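Local coordinates for methyl transferase from Methanosarcina acetivorans (Methanosarcina acetivorans, PDB 6MRO), which probably transfers methyl groups from S-adenosylmethionine to a substrate not yet defined, and binds S-adenosyl-L-homocysteine and calcium ions, at residues A[29-34]-A[53-58]; A[34-39]-A[100-105]; A[118-123]-A[160-165]; A[167-172]-A[189-194]; A[17-22]-A[135-140]. The protein carries 1 engineered substitution. All coordinates share one frame; numbering follows the deposited sequence. Where two conformers were deposited one is given.

Interaction 1: residues A[29-34]-A[53-58]; sequences GEIRPG and NGCDVT
P33 and G34 meet the turn G54-C55 at the point where both chains are about to enter the sheet. The one direct hydrogen bond runs from D56 N to G34 O at 2.9 Å, with an N-H...O angle of 152°. The same carbonyl lies 3.2 Å from C55 CA, a CA-H...O contact, so G34 O faces two donors of unequal strength. The side chain of C55 turns SG anti to its own carbonyl carbon (chi1 -69°), which carries the sulfur to R32 O at 3.8 Å and to the methyl branch of I31, where CG2 to SG measures 4.2 Å. I31 reaches it with CG2 rather than with its longer arm, because CG2 is the branch anti to the backbone N; I31 also packs on L50 and I102, and C55 on I102, so the sulfur sits at the margin of a buried apolar patch. P33 CB approaches G54 O at 3.3 Å. G54 has positive phi (89°), and a CB there would press on P33 CG and on the preceding carbonyl, which accounts for the glycine. One water bridges the loops, donating to I31 O and to N53 O. The arrangement is that of two loops leading from helices into adjacent parallel strands, 35-39 and 56-61, of a Rossmann-like methyltransferase sheet.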
# COMPACT_ATOMS: atom_id res chain seq x y z
N GLY A 29 2.08 14.85 -10.08
CA GLY A 29 2.97 14.32 -11.09
C GLY A 29 3.94 13.27 -10.60
O GLY A 29 4.84 12.88 -11.36
N GLU A 30 3.80 12.81 -9.35
CA GLU A 30 4.77 11.87 -8.80
C GLU A 30 4.50 10.44 -9.26
O GLU A 30 5.44 9.64 -9.37
CB GLU A 30 4.74 11.93 -7.28
CG GLU A 30 5.49 13.12 -6.73
CD GLU A 30 5.25 13.30 -5.24
OE1 GLU A 30 6.00 12.66 -4.48
OE2 GLU A 30 4.34 14.07 -4.83
N ILE A 31 3.24 10.10 -9.48
CA ILE A 31 2.87 8.81 -10.04
C ILE A 31 2.62 9.04 -11.52
O ILE A 31 1.69 9.76 -11.91
CB ILE A 31 1.66 8.19 -9.33
CG1 ILE A 31 2.06 7.75 -7.92
CG2 ILE A 31 1.13 7.00 -10.12
CD1 ILE A 31 0.94 7.11 -7.11
N ARG A 32 3.49 8.48 -12.35
CA ARG A 32 3.46 8.61 -13.79
C ARG A 32 3.14 7.27 -14.41
O ARG A 32 3.37 6.23 -13.78
CB ARG A 32 4.81 9.11 -14.33
CG ARG A 32 5.26 10.43 -13.74
CD ARG A 32 6.59 10.86 -14.37
NE ARG A 32 7.69 10.00 -13.97
CZ ARG A 32 8.18 9.92 -12.73
NH1 ARG A 32 9.19 9.11 -12.46
NH2 ARG A 32 7.65 10.66 -11.76
N PRO A 33 2.58 7.23 -15.62
CA PRO A 33 2.19 5.94 -16.21
C PRO A 33 3.33 4.94 -16.23
O PRO A 33 4.46 5.25 -16.63
CB PRO A 33 1.75 6.33 -17.63
CG PRO A 33 1.25 7.74 -17.48
CD PRO A 33 2.20 8.37 -16.48
N GLY A 34 3.02 3.73 -15.76
CA GLY A 34 3.94 2.61 -15.81
C GLY A 34 3.24 1.41 -15.22
O GLY A 34 2.02 1.42 -15.01
N ASN A 53 -5.69 6.29 -14.30
CA ASN A 53 -4.71 7.34 -14.58
C ASN A 53 -3.48 6.80 -15.30
O ASN A 53 -2.36 7.26 -15.07
CB ASN A 53 -4.34 8.06 -13.30
CG ASN A 53 -5.45 8.97 -12.83
OD1 ASN A 53 -5.61 10.07 -13.34
ND2 ASN A 53 -6.27 8.49 -11.91
N GLY A 54 -3.68 5.83 -16.18
CA GLY A 54 -2.67 5.45 -17.15
C GLY A 54 -1.67 4.40 -16.72
O GLY A 54 -0.70 4.17 -17.46
N CYS A 55 -1.86 3.75 -15.58
CA CYS A 55 -0.96 2.70 -15.13
C CYS A 55 -1.50 1.32 -15.49
O CYS A 55 -2.71 1.12 -15.61
CB CYS A 55 -0.73 2.79 -13.62
SG CYS A 55 0.22 4.24 -13.10
N ASP A 56 -0.58 0.37 -15.67
CA ASP A 56 -0.93 -1.06 -15.78
C ASP A 56 -0.88 -1.63 -14.38
O ASP A 56 0.21 -1.82 -13.83
CB ASP A 56 0.07 -1.80 -16.67
CG ASP A 56 0.07 -1.32 -18.10
OD1 ASP A 56 -0.99 -0.86 -18.59
OD2 ASP A 56 1.14 -1.39 -18.73
N VAL A 57 -2.03 -1.92 -13.78
CA VAL A 57 -2.11 -2.14 -12.34
C VAL A 57 -2.32 -3.62 -12.03
O VAL A 57 -3.17 -4.28 -12.63
CB VAL A 57 -3.23 -1.31 -11.70
CG1 VAL A 57 -3.24 -1.54 -10.18
CG2 VAL A 57 -2.96 0.16 -11.97
N THR A 58 -1.53 -4.10 -11.07
CA THR A 58 -1.75 -5.37 -10.39
C THR A 58 -2.01 -5.10 -8.92
O THR A 58 -1.33 -4.27 -8.31
CB THR A 58 -0.53 -6.29 -10.55
OG1 THR A 58 -0.34 -6.61 -11.94
CG2 THR A 58 -0.75 -7.59 -9.78
O HOH W 1 -0.22 8.65 -13.96

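Interaction 2: residues A[34-39]-A[100-105]; sequences GRALDI and FDIVID
R35 and F100 meet at the start of two parallel neighbouring strands, and the arginine can be followed outward along the ring. Its CB lies 3.8 Å from D101 OD1; CG and CD then pass the CD2-CE2 side of F100, and NE comes to 3.3 Å from CE2. At the end, F100 CZ lies over one face of the guanidinium, offset toward its rim and 3.8 Å from NH2, the two planes 46° apart, so this is a tilted overlap and not a parallel stack. NH1 has a long, weak ion pair with E99. The extended arginine chain, with CG anti to the backbone N (chi1 -154°), keeps it beside the ring. L37 takes a ring face: its CB stands 3.6 Å from the F100 centroid and 8° off the normal, a CH-pi contact. D101 OD1 accepts from R35 N at 2.7 Å through its anti lone pair. From there the strands pair regularly, I102 N to R35 O, L37 N to I102 O, I104 N to L37 O and I39 N to I104 O. On the face bearing A36, D38, I102 and I104, I104 CD1 lies 3.5 Å from D38 OD2; on the other, I39 CD1 touches V103 CG1 at 3.8 Å. Helices 45-51 and 114-127 pack against these two faces respectively. The nearest atoms of the D38 side chain and the bound S-adenosyl-L-homocysteine are about 4 Å apart, placing these central parallel strands at the cofactor cleft of the Rossmann-like methyltransferase fold.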
# COMPACT_ATOMS: atom_id res chain seq x y z
N GLY A 34 3.02 3.73 -15.76
CA GLY A 34 3.94 2.61 -15.81
C GLY A 34 3.24 1.41 -15.22
O GLY A 34 2.02 1.42 -15.01
N ARG A 35 4.02 0.37 -14.91
CA ARG A 35 3.46 -0.84 -14.30
C ARG A 35 3.45 -0.67 -12.79
O ARG A 35 4.48 -0.38 -12.18
CB ARG A 35 4.25 -2.09 -14.69
CG ARG A 35 3.37 -3.33 -14.62
CD ARG A 35 4.11 -4.68 -14.68
NE ARG A 35 3.19 -5.74 -14.24
CZ ARG A 35 3.49 -7.03 -14.17
NH1 ARG A 35 4.69 -7.46 -14.51
NH2 ARG A 35 2.57 -7.89 -13.76
N ALA A 36 2.28 -0.85 -12.17
CA ALA A 36 2.13 -0.54 -10.75
C ALA A 36 1.60 -1.76 -10.00
O ALA A 36 0.73 -2.47 -10.51
CB ALA A 36 1.19 0.64 -10.53
N LEU A 37 2.12 -1.97 -8.79
CA LEU A 37 1.62 -3.01 -7.89
C LEU A 37 1.07 -2.38 -6.61
O LEU A 37 1.77 -1.62 -5.95
CB LEU A 37 2.75 -3.99 -7.55
CG LEU A 37 2.43 -5.06 -6.51
CD1 LEU A 37 1.52 -6.13 -7.10
CD2 LEU A 37 3.74 -5.72 -6.09
N ASP A 38 -0.15 -2.73 -6.26
CA ASP A 38 -0.74 -2.30 -4.99
C ASP A 38 -0.67 -3.50 -4.06
O ASP A 38 -1.40 -4.48 -4.26
CB ASP A 38 -2.18 -1.81 -5.19
CG ASP A 38 -2.83 -1.30 -3.90
OD1 ASP A 38 -2.32 -1.61 -2.81
OD2 ASP A 38 -3.86 -0.59 -3.97
N ILE A 39 0.23 -3.46 -3.07
CA ILE A 39 0.43 -4.60 -2.17
C ILE A 39 -0.55 -4.48 -1.01
O ILE A 39 -0.68 -3.42 -0.39
CB ILE A 39 1.90 -4.68 -1.69
CG1 ILE A 39 2.39 -3.37 -1.10
CG2 ILE A 39 2.83 -5.08 -2.84
CD1 ILE A 39 3.83 -3.49 -0.49
N PHE A 100 8.15 -3.80 -11.59
CA PHE A 100 7.18 -2.73 -11.38
C PHE A 100 7.87 -1.37 -11.32
O PHE A 100 8.89 -1.21 -10.64
CB PHE A 100 6.38 -2.97 -10.10
CG PHE A 100 5.45 -4.14 -10.20
CD1 PHE A 100 5.81 -5.37 -9.66
CD2 PHE A 100 4.24 -4.03 -10.86
CE1 PHE A 100 4.95 -6.47 -9.78
CE2 PHE A 100 3.40 -5.13 -11.00
CZ PHE A 100 3.74 -6.34 -10.45
N ASP A 101 7.29 -0.39 -12.02
CA ASP A 101 7.72 1.01 -11.90
C ASP A 101 7.27 1.64 -10.59
O ASP A 101 7.91 2.58 -10.10
CB ASP A 101 7.14 1.81 -13.07
CG ASP A 101 7.57 1.27 -14.39
OD1 ASP A 101 6.71 0.71 -15.12
OD2 ASP A 101 8.77 1.39 -14.70
N ILE A 102 6.14 1.18 -10.03
CA ILE A 102 5.53 1.76 -8.84
C ILE A 102 5.05 0.62 -7.97
O ILE A 102 4.43 -0.33 -8.47
CB ILE A 102 4.33 2.67 -9.19
CG1 ILE A 102 4.72 3.82 -10.10
CG2 ILE A 102 3.60 3.15 -7.92
CD1 ILE A 102 3.69 4.06 -11.21
N VAL A 103 5.33 0.69 -6.67
CA VAL A 103 4.61 -0.09 -5.66
C VAL A 103 3.93 0.89 -4.72
O VAL A 103 4.59 1.79 -4.18
CB VAL A 103 5.52 -1.04 -4.87
CG1 VAL A 103 4.72 -1.72 -3.73
CG2 VAL A 103 6.16 -2.09 -5.80
N ILE A 104 2.61 0.71 -4.51
CA ILE A 104 1.88 1.49 -3.50
C ILE A 104 1.47 0.58 -2.35
O ILE A 104 1.12 -0.58 -2.52
CB ILE A 104 0.66 2.26 -4.06
CG1 ILE A 104 -0.45 1.32 -4.56
CG2 ILE A 104 1.10 3.26 -5.14
CD1 ILE A 104 -1.77 2.06 -4.85
N ASP A 105 1.49 1.16 -1.15
CA ASP A 105 1.28 0.40 0.08
C ASP A 105 0.38 1.30 0.93
O ASP A 105 0.83 2.30 1.48
CB ASP A 105 2.63 0.12 0.72
CG ASP A 105 2.55 -0.51 2.10
OD1 ASP A 105 3.56 -1.17 2.43
OD2 ASP A 105 1.54 -0.39 2.82

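Interaction 3: residues A[118-123]-A[160-165]; sequences LLFTRH and STFSPL
T121 carries most of the apolar contact between helix 114-127 and helix 155-162 with the residues after it. Its methyl CG2 meets T161 CG2 at 3.7 Å, methyl against methyl, and also lies 3.9 Å from F162 CE2, approaching that ring obliquely. L165 comes from beyond and crosses T121 at about a right angle; its CD1 methyl sits 3.8 Å from T121 OG1 and equally near T121 O, and touches the backbone of R122 at CA. Aromatic contact is slighter: F120 and F162 approach through their rims, CE1 of F120 lying 4.2 Å from CZ of F162, each near the other's plane.

The polar side-chain bonds of T121 and T161 are made inside their own helices. T121 OG1, turned between its backbone N and carbonyl carbon (chi1 61°), donates to L118 O at 2.6 Å, and R122 N binds the same oxygen. This rotation satisfies the hydroxyl inside its own helix and leaves CG2 directed at the partner. T161 OG1 is hydrogen-bonded to E157 O, and L165 O has a weak hydrogen bond with H125 ND1. F162 also meets the rings of F109 and Y134, and F120 packs on Y134 of strand 132-139. The contact is therefore the packing of two helices on one face of the Rossmann-like sheet, in which the methyl groups of T121, T161 and L165 join helix 114-127 to the helix preceding the C-terminal hairpin.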
# COMPACT_ATOMS: atom_id res chain seq x y z
N LEU A 118 11.85 -7.38 7.75
CA LEU A 118 13.01 -7.46 6.86
C LEU A 118 12.65 -8.19 5.58
O LEU A 118 12.94 -7.72 4.47
CB LEU A 118 14.19 -8.14 7.56
CG LEU A 118 15.25 -8.80 6.65
CD1 LEU A 118 15.95 -7.78 5.75
CD2 LEU A 118 16.28 -9.60 7.45
N LEU A 119 12.01 -9.36 5.71
CA LEU A 119 11.53 -10.10 4.55
C LEU A 119 10.62 -9.24 3.68
O LEU A 119 10.72 -9.26 2.44
CB LEU A 119 10.79 -11.36 5.01
CG LEU A 119 10.32 -12.35 3.95
CD1 LEU A 119 11.52 -12.87 3.19
CD2 LEU A 119 9.52 -13.49 4.58
N PHE A 120 9.72 -8.48 4.31
CA PHE A 120 8.83 -7.60 3.56
C PHE A 120 9.62 -6.62 2.70
O PHE A 120 9.40 -6.52 1.49
CB PHE A 120 7.91 -6.88 4.54
CG PHE A 120 7.02 -5.85 3.91
CD1 PHE A 120 7.36 -4.51 3.94
CD2 PHE A 120 5.81 -6.22 3.32
CE1 PHE A 120 6.53 -3.55 3.39
CE2 PHE A 120 4.98 -5.26 2.76
CZ PHE A 120 5.34 -3.92 2.80
N THR A 121 10.56 -5.90 3.31
CA THR A 121 11.35 -4.93 2.55
C THR A 121 12.08 -5.60 1.39
O THR A 121 12.15 -5.05 0.29
CB THR A 121 12.36 -4.21 3.45
OG1 THR A 121 13.28 -5.15 4.02
CG2 THR A 121 11.66 -3.47 4.56
N ARG A 122 12.61 -6.80 1.61
CA ARG A 122 13.35 -7.47 0.55
C ARG A 122 12.49 -7.85 -0.63
O ARG A 122 12.91 -7.76 -1.74
CB ARG A 122 14.20 -8.65 1.05
CG ARG A 122 14.95 -9.41 -0.06
CD ARG A 122 16.50 -9.26 -0.09
NE ARG A 122 17.18 -9.65 -1.36
CZ ARG A 122 17.93 -10.75 -1.55
NH1 ARG A 122 18.14 -11.60 -0.56
NH2 ARG A 122 18.46 -11.00 -2.72
N HIS A 123 11.28 -8.30 -0.37
CA HIS A 123 10.40 -8.69 -1.47
C HIS A 123 9.93 -7.48 -2.26
O HIS A 123 9.88 -7.52 -3.49
CB HIS A 123 9.21 -9.48 -0.93
CG HIS A 123 9.45 -10.95 -0.88
ND1 HIS A 123 10.02 -11.56 0.22
CD2 HIS A 123 9.27 -11.91 -1.80
CE1 HIS A 123 10.15 -12.86 -0.03
NE2 HIS A 123 9.70 -13.09 -1.25
N SER A 160 14.65 3.66 9.62
CA SER A 160 15.40 2.46 9.99
C SER A 160 15.00 1.26 9.14
O SER A 160 15.85 0.44 8.77
CB SER A 160 15.19 2.15 11.46
OG SER A 160 15.94 1.00 11.81
N THR A 161 13.71 1.16 8.80
CA THR A 161 13.20 0.02 8.05
C THR A 161 13.57 0.09 6.57
O THR A 161 13.98 -0.92 5.99
CB THR A 161 11.68 -0.06 8.20
OG1 THR A 161 11.34 -0.24 9.58
CG2 THR A 161 11.12 -1.19 7.38
N PHE A 162 13.42 1.25 5.94
CA PHE A 162 13.52 1.31 4.49
C PHE A 162 14.83 1.89 3.96
O PHE A 162 15.13 1.71 2.77
CB PHE A 162 12.33 2.10 3.92
CG PHE A 162 11.02 1.37 4.09
CD1 PHE A 162 10.12 1.75 5.09
CD2 PHE A 162 10.71 0.30 3.29
CE1 PHE A 162 8.93 1.06 5.26
CE2 PHE A 162 9.51 -0.40 3.46
CZ PHE A 162 8.63 -0.01 4.44
N SER A 163 15.61 2.58 4.79
CA SER A 163 16.92 3.05 4.35
C SER A 163 17.87 1.95 3.89
O SER A 163 18.65 2.20 2.95
CB SER A 163 17.60 3.87 5.45
OG SER A 163 17.12 5.20 5.47
N PRO A 164 17.91 0.76 4.50
CA PRO A 164 18.91 -0.25 4.06
C PRO A 164 18.81 -0.62 2.59
O PRO A 164 19.85 -0.88 1.96
CB PRO A 164 18.61 -1.45 4.96
CG PRO A 164 18.11 -0.86 6.20
CD PRO A 164 17.26 0.31 5.76
N LEU A 165 17.61 -0.67 2.02
CA LEU A 165 17.43 -1.05 0.63
C LEU A 165 16.91 0.07 -0.26
O LEU A 165 16.93 -0.09 -1.49
CB LEU A 165 16.48 -2.26 0.53
CG LEU A 165 16.94 -3.55 1.22
CD1 LEU A 165 15.80 -4.56 1.21
CD2 LEU A 165 18.16 -4.13 0.53

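Interaction 4: residues A[167-172]-A[189-194]; sequences NIIYIK and LLSATK
A classic beta bulge interrupts the antiparallel hairpin of strands 167-177 and 184-193: I169 and Y170 both face S191, and the register shifts by one residue between I168 and Y170. The shared acceptor is S191 O, which takes I169 N at 2.7 Å and Y170 N only weakly at 3.4 Å. I169 breaks the extended backbone there (psi -50°), and its CG1 touches T193 CG2 at 3.7 Å. Regular pairing resumes on either side, through N167 with T193, where N167 O accepts T193 N at 2.8 Å, and through K172 with L189. Y170 packs flat on the opposing strand: S191 CB lies 3.5 Å from its ring centroid, 15° off the normal, while K172 CD lies over the other face, so the ring is held between a serine of the facing strand and a lysine of its own. Its CG takes the crowded position between backbone N and carbonyl carbon (chi1 61°), which folds the ring across toward L189, whose CD2 comes to 3.8 Å from Y170 OH. That hydroxyl is hydrogen-bonded to E30. Replacing Y170 by an alanine would probably leave E30 OE1 without this partner and S191 CB without its ring face. On the other face of the sheet, L190 CD1 meets I168 CG2 at 3.7 Å and also I171 CG1; helix 155-162 covers this face, I158 and E159 touching I171, E159 touching I168 and F162 touching L190. The antiparallel pair, strand 184-193 lying between 132-139 and the edge strand 167-177, is the C-terminal hairpin that ends the Rossmann-like methyltransferase sheet.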
# COMPACT_ATOMS: atom_id res chain seq x y z
N ASN A 167 16.34 4.46 -1.19
CA ASN A 167 16.68 5.86 -0.99
C ASN A 167 15.40 6.60 -0.62
O ASN A 167 14.41 6.57 -1.37
CB ASN A 167 17.33 6.46 -2.24
CG ASN A 167 18.67 5.83 -2.54
OD1 ASN A 167 19.49 5.61 -1.65
ND2 ASN A 167 18.89 5.51 -3.81
N ILE A 168 15.40 7.22 0.54
CA ILE A 168 14.21 7.88 1.05
C ILE A 168 14.18 9.28 0.46
O ILE A 168 15.16 10.03 0.58
CB ILE A 168 14.20 7.89 2.58
CG1 ILE A 168 14.13 6.45 3.08
CG2 ILE A 168 13.02 8.70 3.10
CD1 ILE A 168 14.22 6.31 4.57
N ILE A 169 13.10 9.62 -0.22
CA ILE A 169 12.96 10.95 -0.80
C ILE A 169 12.34 11.91 0.20
O ILE A 169 12.90 12.98 0.47
CB ILE A 169 12.14 10.89 -2.11
CG1 ILE A 169 12.73 9.83 -3.06
CG2 ILE A 169 12.10 12.26 -2.77
CD1 ILE A 169 14.14 10.10 -3.51
N TYR A 170 11.23 11.50 0.81
CA TYR A 170 10.62 12.27 1.88
C TYR A 170 9.75 11.35 2.73
O TYR A 170 9.35 10.27 2.29
CB TYR A 170 9.79 13.44 1.34
CG TYR A 170 8.62 13.10 0.42
CD1 TYR A 170 7.45 12.49 0.91
CD2 TYR A 170 8.66 13.45 -0.92
CE1 TYR A 170 6.39 12.21 0.07
CE2 TYR A 170 7.60 13.17 -1.77
CZ TYR A 170 6.47 12.55 -1.27
OH TYR A 170 5.42 12.28 -2.11
N ILE A 171 9.48 11.80 3.95
CA ILE A 171 8.39 11.30 4.78
C ILE A 171 7.55 12.52 5.15
O ILE A 171 8.01 13.38 5.92
CB ILE A 171 8.90 10.57 6.03
CG1 ILE A 171 9.89 9.47 5.65
CG2 ILE A 171 7.73 10.00 6.82
CD1 ILE A 171 10.67 8.90 6.82
N LYS A 172 6.34 12.60 4.61
CA LYS A 172 5.49 13.78 4.70
C LYS A 172 4.31 13.52 5.63
O LYS A 172 3.72 12.43 5.62
CB LYS A 172 4.95 14.17 3.32
CG LYS A 172 5.81 15.16 2.57
CD LYS A 172 5.25 15.47 1.19
CE LYS A 172 6.21 16.40 0.45
NZ LYS A 172 5.99 16.44 -1.02
N LEU A 189 3.38 9.79 4.71
CA LEU A 189 3.55 9.27 3.36
C LEU A 189 5.04 9.22 3.05
O LEU A 189 5.72 10.25 3.04
CB LEU A 189 2.82 10.14 2.33
CG LEU A 189 2.99 9.63 0.89
CD1 LEU A 189 2.14 8.38 0.66
CD2 LEU A 189 2.65 10.73 -0.11
N LEU A 190 5.54 8.01 2.84
CA LEU A 190 6.91 7.80 2.43
C LEU A 190 6.99 7.73 0.92
O LEU A 190 6.23 6.99 0.27
CB LEU A 190 7.45 6.51 3.05
CG LEU A 190 8.68 5.89 2.38
CD1 LEU A 190 9.92 6.73 2.66
CD2 LEU A 190 8.85 4.46 2.89
N SER A 191 7.92 8.49 0.35
CA SER A 191 8.33 8.34 -1.04
C SER A 191 9.76 7.81 -1.02
O SER A 191 10.65 8.43 -0.45
CB SER A 191 8.26 9.67 -1.79
OG SER A 191 8.84 9.55 -3.09
N ALA A 192 9.95 6.64 -1.63
CA ALA A 192 11.27 6.02 -1.65
C ALA A 192 11.54 5.49 -3.05
O ALA A 192 10.62 5.30 -3.85
CB ALA A 192 11.35 4.90 -0.61
N THR A 193 12.83 5.29 -3.36
CA THR A 193 13.23 4.76 -4.67
C THR A 193 14.20 3.61 -4.49
O THR A 193 14.99 3.57 -3.55
CB THR A 193 13.87 5.84 -5.56
OG1 THR A 193 15.21 6.12 -5.12
CG2 THR A 193 13.04 7.13 -5.54
N LYS A 194 14.15 2.67 -5.43
CA LYS A 194 15.00 1.48 -5.35
C LYS A 194 16.48 1.81 -5.48
O LYS A 194 16.91 2.39 -6.47
CB LYS A 194 14.59 0.47 -6.43
CG LYS A 194 15.52 -0.73 -6.53
CD LYS A 194 14.87 -1.88 -7.30
CE LYS A 194 15.76 -3.10 -7.27
NZ LYS A 194 15.09 -4.32 -7.81
OXT LYS A 194 17.28 1.50 -4.60

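Interaction 5: residues A[17-22]-A[135-140]; sequences HPQPAF and FMLCFS
F22 brings its CE1 and CE2 atoms up to the strand, CE1 3.7 Å from F135 CB and CE2 3.7 Å from L137 CB, both obliquely to the ring, while F135 O lies near the ring's plane at its edge. With CG anti to its own carbonyl carbon (chi1 -74°), F22 reaches two residues whose side chains share one face of the strand. L137 divides its branches: CD1 meets A21 CB at 3.8 Å, while CD2 lies 3.8 Å from Q19 CG and also borders F22 CE2. Q19 bends at chi2 (-73°), crossing L137 at about a right angle, and bonds D177 N through OE1; the nearest atoms of its side chain are about 3 Å from those of S106, which binds S-adenosyl-L-homocysteine, and about 5 Å from that ligand. A leucine in place of F22 would probably leave a gap between the helix and the strand, because its shorter side chain could not reach both F135 CB and L137 CB. The buried packing is mainly apolar. The N-terminal turn of helix 20-27 packs against strand 132-139, with strand 100-106 adjoining F22 through I104 and S106, helix 45-51 touching it through M49, and V174 and F176 of strand 167-177 touching L137.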
# COMPACT_ATOMS: atom_id res chain seq x y z
N HIS A 17 -13.49 5.31 -1.56
CA HIS A 17 -12.77 6.16 -2.49
C HIS A 17 -11.28 5.88 -2.32
O HIS A 17 -10.87 5.26 -1.33
CB HIS A 17 -13.09 7.65 -2.25
CG HIS A 17 -12.87 8.11 -0.84
ND1 HIS A 17 -13.80 7.89 0.16
CD2 HIS A 17 -11.87 8.82 -0.27
CE1 HIS A 17 -13.37 8.44 1.29
NE2 HIS A 17 -12.19 9.00 1.05
N PRO A 18 -10.44 6.30 -3.26
CA PRO A 18 -8.99 6.17 -3.05
C PRO A 18 -8.56 7.03 -1.88
O PRO A 18 -9.19 8.04 -1.57
CB PRO A 18 -8.39 6.68 -4.37
CG PRO A 18 -9.52 6.59 -5.37
CD PRO A 18 -10.76 6.86 -4.58
N GLN A 19 -7.47 6.63 -1.23
CA GLN A 19 -6.92 7.46 -0.18
C GLN A 19 -6.45 8.79 -0.75
O GLN A 19 -5.80 8.82 -1.80
CB GLN A 19 -5.74 6.76 0.52
CG GLN A 19 -6.20 5.70 1.50
CD GLN A 19 -6.79 6.30 2.74
OE1 GLN A 19 -6.68 7.50 2.98
NE2 GLN A 19 -7.48 5.48 3.52
N PRO A 20 -6.76 9.91 -0.09
CA PRO A 20 -6.34 11.21 -0.64
C PRO A 20 -4.85 11.32 -0.85
O PRO A 20 -4.42 11.95 -1.83
CB PRO A 20 -6.87 12.21 0.40
CG PRO A 20 -8.07 11.53 0.97
CD PRO A 20 -7.80 10.05 0.95
N ALA A 21 -4.03 10.72 0.01
CA ALA A 21 -2.58 10.82 -0.16
C ALA A 21 -2.15 10.25 -1.50
O ALA A 21 -1.24 10.79 -2.15
CB ALA A 21 -1.85 10.12 0.99
N PHE A 22 -2.79 9.17 -1.95
CA PHE A 22 -2.43 8.60 -3.25
C PHE A 22 -3.05 9.37 -4.41
O PHE A 22 -2.42 9.50 -5.46
CB PHE A 22 -2.81 7.12 -3.26
CG PHE A 22 -1.88 6.27 -2.43
CD1 PHE A 22 -0.61 5.94 -2.89
CD2 PHE A 22 -2.27 5.81 -1.19
CE1 PHE A 22 0.25 5.18 -2.10
CE2 PHE A 22 -1.41 5.04 -0.39
CZ PHE A 22 -0.15 4.73 -0.85
N PHE A 135 5.67 4.03 -2.62
CA PHE A 135 4.87 4.99 -1.87
C PHE A 135 4.10 4.23 -0.79
O PHE A 135 3.35 3.29 -1.11
CB PHE A 135 3.89 5.72 -2.78
CG PHE A 135 4.56 6.53 -3.84
CD1 PHE A 135 5.19 7.73 -3.51
CD2 PHE A 135 4.56 6.12 -5.16
CE1 PHE A 135 5.82 8.49 -4.48
CE2 PHE A 135 5.18 6.88 -6.15
CZ PHE A 135 5.81 8.07 -5.81
N MET A 136 4.29 4.63 0.46
CA MET A 136 3.71 3.91 1.58
C MET A 136 3.00 4.90 2.50
O MET A 136 3.56 5.94 2.85
CB MET A 136 4.78 3.13 2.34
CG MET A 136 4.26 2.29 3.49
SD MET A 136 4.09 3.20 5.06
CE MET A 136 5.83 3.32 5.50
N LEU A 137 1.78 4.55 2.89
CA LEU A 137 0.97 5.37 3.76
C LEU A 137 0.71 4.62 5.06
O LEU A 137 0.27 3.47 5.04
CB LEU A 137 -0.34 5.73 3.06
CG LEU A 137 -1.45 6.48 3.80
CD1 LEU A 137 -1.03 7.91 4.01
CD2 LEU A 137 -2.75 6.40 2.96
N CYS A 138 0.97 5.29 6.19
CA CYS A 138 0.77 4.66 7.49
C CYS A 138 0.39 5.73 8.51
O CYS A 138 0.59 6.93 8.31
CB CYS A 138 2.03 3.89 7.92
SG CYS A 138 3.49 4.95 8.12
N PHE A 139 -0.17 5.27 9.63
CA PHE A 139 -0.46 6.19 10.72
C PHE A 139 0.84 6.67 11.35
O PHE A 139 1.79 5.91 11.49
CB PHE A 139 -1.34 5.50 11.77
CG PHE A 139 -2.68 5.09 11.26
CD1 PHE A 139 -3.53 6.03 10.69
CD2 PHE A 139 -3.09 3.77 11.32
CE1 PHE A 139 -4.78 5.66 10.20
CE2 PHE A 139 -4.33 3.40 10.84
CZ PHE A 139 -5.17 4.35 10.27
N SER A 140 0.87 7.94 11.74
CA SER A 140 2.11 8.54 12.23
C SER A 140 2.23 8.39 13.74
O SER A 140 1.24 8.45 14.49
CB SER A 140 2.19 10.02 11.85
OG SER A 140 1.07 10.76 12.29

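Overall arrangement
Interactions 2 and 5 are buried; interactions 1, 3 and 4 are only partly so. Four of the five reach one seven-stranded sheet, and interaction 3 packs helices beside it. Interactions 1 and 2 share G34 and run on as neighbouring strands, D56 O binding A36 N. Interaction 2 joins interaction 5 through strands 100-106 and 132-139, and interaction 5 joins interaction 4 through M136 O and L190 N. Chemistry follows place: backbone bonds dominate the strand pairs of 2 and 4, parallel in one and antiparallel in the other, a single bond and a water link the loops of 1, and apolar side chains make 3 and 5. F162 ties 3 to both 4 and 5.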